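Local coordinates for DUF3299 domain-containing protein (Pseudomonas aeruginosa, PDB 4HSP), which is of unknown function but belongs to the DUF3299 family of the OB clan and is made with a signal sequence, consistent with export from the cytoplasm, at residues L6-L11 and S94-Y99; G54-L59 and E118-V123. All coordinates share one frame; numbering follows the deposited sequence.

Contact 1: residues L6-L11 and S94-Y99. With EDO (1,2-ethanediol), chain D; EDO (1,2-ethanediol), chain C.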
loop_
_atom_site.group_PDB
_atom_site.type_symbol
_atom_site.label_atom_id
_atom_site.label_comp_id
_atom_site.label_asym_id
_atom_site.label_seq_id
_atom_site.Cartn_x
_atom_site.Cartn_y
_atom_site.Cartn_z
ATOM N N LEU A 6 -22.545 -7.302 -14.484
ATOM C CA LEU A 6 -22.124 -6.518 -15.636
ATOM C C LEU A 6 -20.628 -6.656 -15.863
ATOM O O LEU A 6 -19.895 -7.027 -14.952
ATOM C CB LEU A 6 -22.471 -5.027 -15.427
ATOM C CG LEU A 6 -23.959 -4.639 -15.257
ATOM C CD1 LEU A 6 -24.080 -3.121 -15.097
ATOM C CD2 LEU A 6 -24.804 -5.124 -16.434
ATOM N N THR A 7 -20.186 -6.400 -17.101
ATOM C CA THR A 7 -18.782 -6.282 -17.477
ATOM C C THR A 7 -18.605 -4.816 -17.817
ATOM O O THR A 7 -19.591 -4.159 -18.149
ATOM C CB THR A 7 -18.396 -7.216 -18.623
ATOM O OG1 THR A 7 -18.983 -6.744 -19.843
ATOM C CG2 THR A 7 -18.741 -8.688 -18.349
ATOM N N TRP A 8 -17.370 -4.296 -17.804
ATOM C CA TRP A 8 -17.162 -2.908 -18.170
ATOM C C TRP A 8 -17.525 -2.633 -19.623
ATOM O O TRP A 8 -17.975 -1.536 -19.907
ATOM C CB TRP A 8 -15.728 -2.493 -17.879
ATOM C CG TRP A 8 -15.526 -2.299 -16.407
ATOM C CD1 TRP A 8 -15.069 -3.225 -15.512
ATOM C CD2 TRP A 8 -15.976 -1.182 -15.635
ATOM N NE1 TRP A 8 -15.081 -2.695 -14.242
ATOM C CE2 TRP A 8 -15.603 -1.427 -14.293
ATOM C CE3 TRP A 8 -16.574 0.046 -15.959
ATOM C CZ2 TRP A 8 -15.811 -0.487 -13.275
ATOM C CZ3 TRP A 8 -16.795 0.968 -14.949
ATOM C CH2 TRP A 8 -16.424 0.697 -13.623
ATOM N N SER A 9 -17.388 -3.620 -20.519
ATOM C CA SER A 9 -17.716 -3.458 -21.944
ATOM C C SER A 9 -19.220 -3.288 -22.180
ATOM O O SER A 9 -19.587 -2.737 -23.215
ATOM C CB SER A 9 -17.189 -4.623 -22.781
ATOM O OG SER A 9 -17.706 -5.861 -22.325
ATOM N N GLN A 10 -20.088 -3.735 -21.222
ATOM C CA GLN A 10 -21.553 -3.594 -21.321
ATOM C C GLN A 10 -21.982 -2.145 -20.994
ATOM O O GLN A 10 -23.145 -1.779 -21.187
ATOM C CB GLN A 10 -22.269 -4.578 -20.395
ATOM C CG GLN A 10 -22.193 -6.042 -20.817
ATOM C CD GLN A 10 -22.863 -6.916 -19.791
ATOM O OE1 GLN A 10 -22.228 -7.473 -18.902
ATOM N NE2 GLN A 10 -24.169 -7.005 -19.848
ATOM N N LEU A 11 -21.027 -1.315 -20.529
ATOM C CA LEU A 11 -21.292 0.071 -20.179
ATOM C C LEU A 11 -20.978 0.983 -21.355
ATOM O O LEU A 11 -21.232 2.178 -21.274
ATOM C CB LEU A 11 -20.484 0.460 -18.923
ATOM C CG LEU A 11 -21.183 0.318 -17.563
ATOM C CD1 LEU A 11 -21.734 -1.115 -17.326
ATOM C CD2 LEU A 11 -20.266 0.761 -16.456
ATOM N N SER A 94 -15.923 8.617 -19.215
ATOM C CA SER A 94 -17.027 8.722 -18.240
ATOM C C SER A 94 -18.020 7.540 -18.266
ATOM O O SER A 94 -18.847 7.415 -17.352
ATOM C CB SER A 94 -17.779 10.035 -18.418
ATOM O OG SER A 94 -18.258 10.172 -19.740
ATOM N N ASN A 95 -17.939 6.678 -19.281
ATOM C CA ASN A 95 -18.814 5.508 -19.393
ATOM C C ASN A 95 -18.057 4.256 -18.922
ATOM O O ASN A 95 -18.528 3.133 -19.103
ATOM C CB ASN A 95 -19.393 5.354 -20.802
ATOM C CG ASN A 95 -18.400 5.202 -21.924
ATOM O OD1 ASN A 95 -17.183 5.249 -21.731
ATOM N ND2 ASN A 95 -18.908 5.056 -23.148
ATOM N N GLN A 96 -16.895 4.479 -18.277
ATOM C CA GLN A 96 -16.035 3.461 -17.666
ATOM C C GLN A 96 -15.758 3.897 -16.206
ATOM O O GLN A 96 -14.730 3.580 -15.624
ATOM C CB GLN A 96 -14.737 3.221 -18.497
ATOM C CG GLN A 96 -14.953 2.618 -19.910
ATOM C CD GLN A 96 -15.390 1.166 -19.917
ATOM O OE1 GLN A 96 -14.567 0.250 -20.039
ATOM N NE2 GLN A 96 -16.703 0.919 -19.836
ATOM N N ILE A 97 -16.718 4.639 -15.628
ATOM C CA ILE A 97 -16.712 5.130 -14.243
ATOM C C ILE A 97 -18.140 5.083 -13.699
ATOM O O ILE A 97 -19.073 5.487 -14.385
ATOM C CB ILE A 97 -16.120 6.573 -14.061
ATOM C CG1 ILE A 97 -14.819 6.811 -14.875
ATOM C CG2 ILE A 97 -15.942 6.906 -12.555
ATOM C CD1 ILE A 97 -14.117 8.182 -14.655
ATOM N N VAL A 98 -18.291 4.613 -12.458
ATOM C CA VAL A 98 -19.528 4.628 -11.687
ATOM C C VAL A 98 -19.281 5.450 -10.400
ATOM O O VAL A 98 -18.353 5.147 -9.652
ATOM C CB VAL A 98 -20.050 3.198 -11.353
ATOM C CG1 VAL A 98 -21.412 3.255 -10.673
ATOM C CG2 VAL A 98 -20.097 2.313 -12.601
ATOM N N TYR A 99 -20.103 6.477 -10.153
ATOM C CA TYR A 99 -20.086 7.234 -8.901
ATOM C C TYR A 99 -20.937 6.425 -7.909
ATOM O O TYR A 99 -22.137 6.238 -8.127
ATOM C CB TYR A 99 -20.636 8.653 -9.116
ATOM C CG TYR A 99 -20.490 9.601 -7.945
ATOM C CD1 TYR A 99 -21.383 9.567 -6.875
ATOM C CD2 TYR A 99 -19.535 10.621 -7.964
ATOM C CE1 TYR A 99 -21.275 10.463 -5.808
ATOM C CE2 TYR A 99 -19.431 11.539 -6.915
ATOM C CZ TYR A 99 -20.299 11.452 -5.834
ATOM O OH TYR A 99 -20.188 12.362 -4.803
HETATM C C1 EDO D . -21.439 -11.746 -16.775
HETATM O O1 EDO D . -22.114 -12.988 -16.715
HETATM C C2 EDO D . -21.648 -11.103 -18.159
HETATM O O2 EDO D . -22.582 -10.040 -18.046
HETATM C C1 EDO C . -27.444 -7.857 -17.592
HETATM O O1 EDO C . -26.335 -8.737 -17.872
HETATM C C2 EDO C . -27.825 -6.950 -18.813
HETATM O O2 EDO C . -28.841 -6.002 -18.449
#
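W8 and L11 sit on a 3-10 turn, residues 8-11, set against the loop that leads into strand 98-102, with W8 CA 6.5 Å from Q96 CA and L11 CA 6.0 Å from N95 CA. The one hydrogen bond between the segments joins a side chain to a backbone carbonyl: Q96 NE2 reaches W8 O at 2.8 Å, nearly straight at 168°. W8 O lies in the amide plane of Q96, whereas the nitrogen stands well above the carbonyl plane of W8. From the opposite face of that carbonyl comes L11 N, closing the 3-10 turn, so two donors grip the same oxygen of a buried residue. Q96 NE2 also bonds back to N95 O, at 3.0 Å, and these two bonds set the rotation of the amide. A bend in the chain of Q96 (chi2 -71°) folds it back far enough for that second bond. N95 O in turn lies against L11 CB, 3.3 Å away.

The indole of W8 meets the peptide between Q96 and I97 obliquely, its CZ3 carbon 3.4 Å from Q96 C. Its corner atom CH2 meets V98 CG2 at 4.1 Å, and L11 CD2 comes to the same methyl at 4.2 Å, the L11 and V98 side chains crossing at about a right angle. W8 NE1 is bonded to P60 O, and the W8 side chain also packs on L79 and on L23 of the second subunit. Behind V98 stand Y135 and M137 of strand 132-144, and Y135 OH bonds to L11 O. Such packing of a 3-10 turn on the buried V98 of a mixed sheet, branched or curled, is consistent with the barrel-like core expected of an OB-clan protein.

Contact 2: residues G54-L59 and E118-V123. With SO4 (sulfate ion), chain B.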
loop_
_atom_site.group_PDB
_atom_site.type_symbol
_atom_site.label_atom_id
_atom_site.label_comp_id
_atom_site.label_asym_id
_atom_site.label_seq_id
_atom_site.Cartn_x
_atom_site.Cartn_y
_atom_site.Cartn_z
ATOM N N GLY A 54 -31.965 1.979 -13.667
ATOM C CA GLY A 54 -32.871 1.404 -12.676
ATOM C C GLY A 54 -32.668 -0.050 -12.330
ATOM O O GLY A 54 -33.396 -0.579 -11.498
ATOM N N ILE A 55 -31.690 -0.722 -12.939
ATOM C CA ILE A 55 -31.514 -2.155 -12.652
ATOM C C ILE A 55 -30.715 -2.365 -11.345
ATOM O O ILE A 55 -30.067 -1.440 -10.854
ATOM C CB ILE A 55 -30.855 -2.916 -13.859
ATOM C CG1 ILE A 55 -29.342 -2.623 -13.980
ATOM C CG2 ILE A 55 -31.627 -2.703 -15.197
ATOM C CD1 ILE A 55 -28.598 -3.579 -14.792
ATOM N N GLU A 56 -30.783 -3.588 -10.796
ATOM C CA GLU A 56 -29.975 -4.047 -9.665
ATOM C C GLU A 56 -28.756 -4.671 -10.323
ATOM O O GLU A 56 -28.893 -5.662 -11.031
ATOM C CB GLU A 56 -30.775 -5.043 -8.783
ATOM C CG GLU A 56 -30.529 -4.943 -7.284
ATOM C CD GLU A 56 -30.843 -3.610 -6.620
ATOM O OE1 GLU A 56 -31.779 -2.908 -7.076
ATOM O OE2 GLU A 56 -30.162 -3.281 -5.620
ATOM N N ALA A 57 -27.595 -4.040 -10.215
ATOM C CA ALA A 57 -26.394 -4.524 -10.922
ATOM C C ALA A 57 -25.243 -4.886 -9.987
ATOM O O ALA A 57 -25.264 -4.542 -8.813
ATOM C CB ALA A 57 -25.928 -3.485 -11.935
ATOM N N LYS A 58 -24.250 -5.596 -10.524
ATOM C CA LYS A 58 -23.045 -6.054 -9.827
ATOM C C LYS A 58 -21.871 -5.861 -10.797
ATOM O O LYS A 58 -21.883 -6.359 -11.925
ATOM C CB LYS A 58 -23.242 -7.514 -9.397
ATOM C CG LYS A 58 -22.061 -8.206 -8.752
ATOM C CD LYS A 58 -22.316 -9.710 -8.801
ATOM C CE LYS A 58 -21.377 -10.507 -7.944
ATOM N NZ LYS A 58 -21.626 -11.959 -8.108
ATOM N N LEU A 59 -20.894 -5.088 -10.386
ATOM C CA LEU A 59 -19.761 -4.784 -11.250
ATOM C C LEU A 59 -18.440 -4.889 -10.481
ATOM O O LEU A 59 -18.409 -4.488 -9.309
ATOM C CB LEU A 59 -19.993 -3.350 -11.761
ATOM C CG LEU A 59 -19.185 -2.771 -12.904
ATOM C CD1 LEU A 59 -19.269 -3.617 -14.181
ATOM C CD2 LEU A 59 -19.685 -1.363 -13.185
ATOM N N GLU A 118 -22.369 -4.130 -5.597
ATOM C CA GLU A 118 -23.761 -4.469 -5.916
ATOM C C GLU A 118 -24.669 -3.370 -5.442
ATOM O O GLU A 118 -24.485 -2.876 -4.328
ATOM C CB GLU A 118 -24.190 -5.782 -5.213
ATOM C CG GLU A 118 -23.280 -6.973 -5.467
ATOM C CD GLU A 118 -23.622 -8.238 -4.705
ATOM O OE1 GLU A 118 -24.800 -8.396 -4.313
ATOM O OE2 GLU A 118 -22.717 -9.087 -4.526
ATOM N N GLY A 119 -25.704 -3.066 -6.211
ATOM C CA GLY A 119 -26.700 -2.076 -5.801
ATOM C C GLY A 119 -27.577 -1.568 -6.919
ATOM O O GLY A 119 -27.526 -2.091 -8.020
ATOM N N THR A 120 -28.399 -0.556 -6.643
ATOM C CA THR A 120 -29.285 0.061 -7.637
ATOM C C THR A 120 -28.415 0.888 -8.575
ATOM O O THR A 120 -27.633 1.737 -8.127
ATOM C CB THR A 120 -30.401 0.878 -6.949
ATOM O OG1 THR A 120 -31.050 0.043 -5.983
ATOM C CG2 THR A 120 -31.425 1.433 -7.946
ATOM N N PHE A 121 -28.546 0.614 -9.872
ATOM C CA PHE A 121 -27.769 1.206 -10.941
ATOM C C PHE A 121 -28.583 2.232 -11.709
ATOM O O PHE A 121 -29.630 1.908 -12.242
ATOM C CB PHE A 121 -27.276 0.083 -11.871
ATOM C CG PHE A 121 -26.173 0.469 -12.822
ATOM C CD1 PHE A 121 -24.853 0.507 -12.401
ATOM C CD2 PHE A 121 -26.451 0.790 -14.140
ATOM C CE1 PHE A 121 -23.828 0.828 -13.293
ATOM C CE2 PHE A 121 -25.428 1.155 -15.020
ATOM C CZ PHE A 121 -24.123 1.145 -14.600
ATOM N N LYS A 122 -28.057 3.452 -11.819
ATOM C CA LYS A 122 -28.676 4.599 -12.491
ATOM C C LYS A 122 -27.809 5.153 -13.613
ATOM O O LYS A 122 -26.592 5.290 -13.455
ATOM C CB LYS A 122 -28.889 5.747 -11.472
ATOM C CG LYS A 122 -30.201 5.796 -10.737
ATOM C CD LYS A 122 -30.347 7.199 -10.119
ATOM C CE LYS A 122 -31.384 8.060 -10.819
ATOM N NZ LYS A 122 -30.990 8.442 -12.206
ATOM N N VAL A 123 -28.451 5.579 -14.693
ATOM C CA VAL A 123 -27.806 6.228 -15.829
ATOM C C VAL A 123 -28.086 7.716 -15.621
ATOM O O VAL A 123 -29.122 8.242 -16.044
ATOM C CB VAL A 123 -28.280 5.662 -17.193
ATOM C CG1 VAL A 123 -27.587 6.380 -18.337
ATOM C CG2 VAL A 123 -28.024 4.159 -17.282
HETATM S S SO4 B . -34.211 -5.263 -12.222
HETATM O O1 SO4 B . -34.166 -5.866 -10.886
HETATM O O2 SO4 B . -32.826 -5.093 -12.620
HETATM O O3 SO4 B . -34.845 -6.137 -13.216
HETATM O O4 SO4 B . -34.916 -3.981 -12.141
#
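K58 and E118 run side by side and point the same way, their aliphatic parts in touch at K58 CG to E118 CG, 3.7 Å. Both chains are extended beyond CG, yet the charged ends stay apart, with K58 NZ 4.7 Å from E118 OE2; K58 also makes a cation-pi contact with W116. Further along the same face, E56 bends at chi2 (60°) and leans across T120, bringing E56 OE1 to within 3.2 Å of T120 OG1, a hydrogen bond whose proton has another acceptor close by. The other carboxylate oxygen, E56 OE2, rests near the backbone carbonyl carbon of G119.

Both pairs are non-hydrogen-bonded positions of antiparallel strands, and between them A57 and G119 form the hydrogen-bonded pair, A57 N to G119 O at 2.9 Å and G119 N to A57 O at 3.0 Å. The chain of residues 118-123 turns a corner at G119. Next to I55 the pairing is disturbed by a G1 beta bulge: G54, with a positive phi, and I55 both face F121. F121 O accepts from G54 N, while F121 N donates to I55 O at 2.7 Å.

On the other face F121 and I55 also point the same way, side by side. F121 CB, not the far end of the ring, meets A57 CB, at 3.8 Å, and A57 CB stands obliquely to the ring. With CG set opposite the backbone N (chi1 -165°), the ring runs on away from strand 55-59, touching M137 and V98 and meeting the ring of Y135, planes about 30° apart. At the outer side of the bulge a sulfate, probably from the crystallisation liquor, takes a hydrogen bond from E56 N to its O2 atom at 3.1 Å, and R4 NH1 holds the same ion.

Contacts 1 and 2 have centres about 11 Å apart and reach the same curled sheet, their four segments alternating along the chain. L6 makes one direct junction: its backbone N lies 2.8 Å from K58 O, probably a hydrogen bond, and L6 CD1 packs on A57 CB at 3.7 Å. A second junction is apolar, V98 CG2 against L59 CD2 at 3.7 Å, so the valine that receives W8 and L11 in contact 1 also borders strand 55-68 of contact 2. No active site is known. The bound molecules are probably from the crystallisation liquor: ethanediols beside Q10 in contact 1, a sulfate beside E56 in contact 2.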